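Local coordinates for membrane-bound protease PH1510 (Pyrococcus horikoshii, PDB 6M4B), which cleaves proteins preferentially near hydrophobic or aromatic residues as a membrane-bound serine protease, degrading casein and a stomatin homologue in vitro, at residues A[119-122]-A[123-127]. The protein carries 1 engineered substitution. Sequence-based numbering, arbitrary orientation.
Sequences IEAP and PKITN
Pro122 and Thr126 meet in a local contact at the first turn of helix 123-139, where the chain leaves the second strand of the hairpin 109-112/118-120 on the surface of the protease domain. Pro122 holds the N-cap position, and its carbonyl oxygen takes both bonds of the contact. The backbone N of Thr126 reaches Pro122 O at 3.1 Å, in the carbonyl plane, as the first i to i+4 bond of the helix. Thr126 OG1 gives a second bond to the same Pro122 O at 3.2 Å, but from above that plane, so two donors of one residue grip a single acceptor from different directions. A chi1 of -60° sets OG1 beside its own backbone N and opposite the carbonyl carbon, turning the hydroxyl back toward the start of the helix. With an alanine in place of Thr126, Pro122 O would probably keep just the backbone bond, and a small gap would be likely beside Ala121 CB, which lies 3.7 Å from Thr126 OG1. Ala121 CB also lies 4.2 Å from Ile125 CG2, and Pro108 of the substrate-binding region touches both Ala121 and Thr126. Across the Pro-Pro peptide bond Pro122 CB lies 3.5 Å from Pro123 CD, a closeness the covalent link imposes. Pro123 has no N-H, and the first turn of a helix needs none for its i to i+4 bonds; its O accepts from Asn127 N. Lys124, the catalytic proton donor/acceptor, leads its side chain away from this junction and makes a cation-pi contact with Tyr195 of the second subunit. This is a helix N-terminus with proline at N-cap and N1, carrying the lysine of the Ser-Lys dyad of this ClpP-like protease, whose nucleophile is replaced by the engineered Ala83.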
loop_
_atom_site.group_PDB
_atom_site.type_symbol
_atom_site.label_atom_id
_atom_site.label_comp_id
_atom_site.label_asym_id
_atom_site.label_seq_id
_atom_site.Cartn_x
_atom_site.Cartn_y
_atom_site.Cartn_z
ATOM N N ILE A 119 -12.083 8.083 22.383
ATOM C CA ILE A 119 -12.726 7.020 21.642
ATOM C C ILE A 119 -11.631 6.170 20.899
ATOM O O ILE A 119 -11.052 6.612 19.893
ATOM C CB ILE A 119 -13.765 7.596 20.621
ATOM C CG1 ILE A 119 -14.854 8.463 21.308
ATOM C CG2 ILE A 119 -14.432 6.464 19.808
ATOM C CD1 ILE A 119 -15.814 9.144 20.340
ATOM N N GLU A 120 -11.395 4.959 21.356
ATOM C CA GLU A 120 -10.516 4.017 20.626
ATOM C C GLU A 120 -11.183 3.520 19.340
ATOM O O GLU A 120 -12.366 3.281 19.311
ATOM C CB GLU A 120 -10.098 2.832 21.505
ATOM C CG GLU A 120 -9.308 3.359 22.698
ATOM C CD GLU A 120 -8.518 2.299 23.414
ATOM O OE1 GLU A 120 -7.419 2.005 22.913
ATOM O OE2 GLU A 120 -8.968 1.776 24.468
ATOM N N ALA A 121 -10.417 3.414 18.270
ATOM C CA ALA A 121 -10.836 2.659 17.098
ATOM C C ALA A 121 -11.304 1.236 17.482
ATOM O O ALA A 121 -10.728 0.579 18.371
ATOM C CB ALA A 121 -9.698 2.579 16.086
ATOM N N PRO A 122 -12.363 0.757 16.821
ATOM C CA PRO A 122 -12.752 -0.643 17.073
ATOM C C PRO A 122 -11.595 -1.627 16.693
ATOM O O PRO A 122 -10.747 -1.281 15.853
ATOM C CB PRO A 122 -13.961 -0.860 16.152
ATOM C CG PRO A 122 -14.109 0.369 15.271
ATOM C CD PRO A 122 -13.120 1.414 15.726
ATOM N N PRO A 123 -11.562 -2.819 17.307
ATOM C CA PRO A 123 -10.463 -3.793 17.173
ATOM C C PRO A 123 -10.114 -4.165 15.750
ATOM O O PRO A 123 -8.941 -4.338 15.454
ATOM C CB PRO A 123 -10.961 -5.041 17.924
ATOM C CG PRO A 123 -12.178 -4.625 18.707
ATOM C CD PRO A 123 -12.604 -3.252 18.268
ATOM N N LYS A 124 -11.100 -4.277 14.870
ATOM C CA LYS A 124 -10.796 -4.664 13.500
ATOM C C LYS A 124 -10.026 -3.594 12.742
ATOM O O LYS A 124 -9.113 -3.890 11.986
ATOM C CB LYS A 124 -12.058 -5.014 12.716
ATOM C CG LYS A 124 -12.490 -6.429 13.063
ATOM C CD LYS A 124 -13.593 -7.115 12.282
ATOM C CE LYS A 124 -13.845 -6.516 10.940
ATOM N NZ LYS A 124 -14.907 -7.279 10.281
ATOM N N ILE A 125 -10.467 -2.361 12.900
ATOM C CA ILE A 125 -9.765 -1.246 12.306
ATOM C C ILE A 125 -8.340 -1.153 12.899
ATOM O O ILE A 125 -7.406 -0.904 12.184
ATOM C CB ILE A 125 -10.582 0.068 12.433
ATOM C CG1 ILE A 125 -11.766 -0.008 11.498
ATOM C CG2 ILE A 125 -9.752 1.289 12.060
ATOM C CD1 ILE A 125 -11.397 0.061 10.014
ATOM N N THR A 126 -8.200 -1.433 14.177
ATOM C CA THR A 126 -6.927 -1.379 14.827
ATOM C C THR A 126 -6.039 -2.442 14.186
ATOM O O THR A 126 -4.894 -2.171 13.872
ATOM C CB THR A 126 -7.048 -1.552 16.350
ATOM O OG1 THR A 126 -7.867 -0.510 16.880
ATOM C CG2 THR A 126 -5.665 -1.539 17.056
ATOM N N ASN A 127 -6.563 -3.643 14.021
ATOM C CA ASN A 127 -5.770 -4.732 13.464
ATOM C C ASN A 127 -5.368 -4.453 12.036
ATOM O O ASN A 127 -4.320 -4.876 11.623
ATOM C CB ASN A 127 -6.454 -6.091 13.563
ATOM C CG ASN A 127 -6.543 -6.605 15.002
ATOM O OD1 ASN A 127 -5.740 -6.289 15.867
ATOM N ND2 ASN A 127 -7.571 -7.381 15.255
#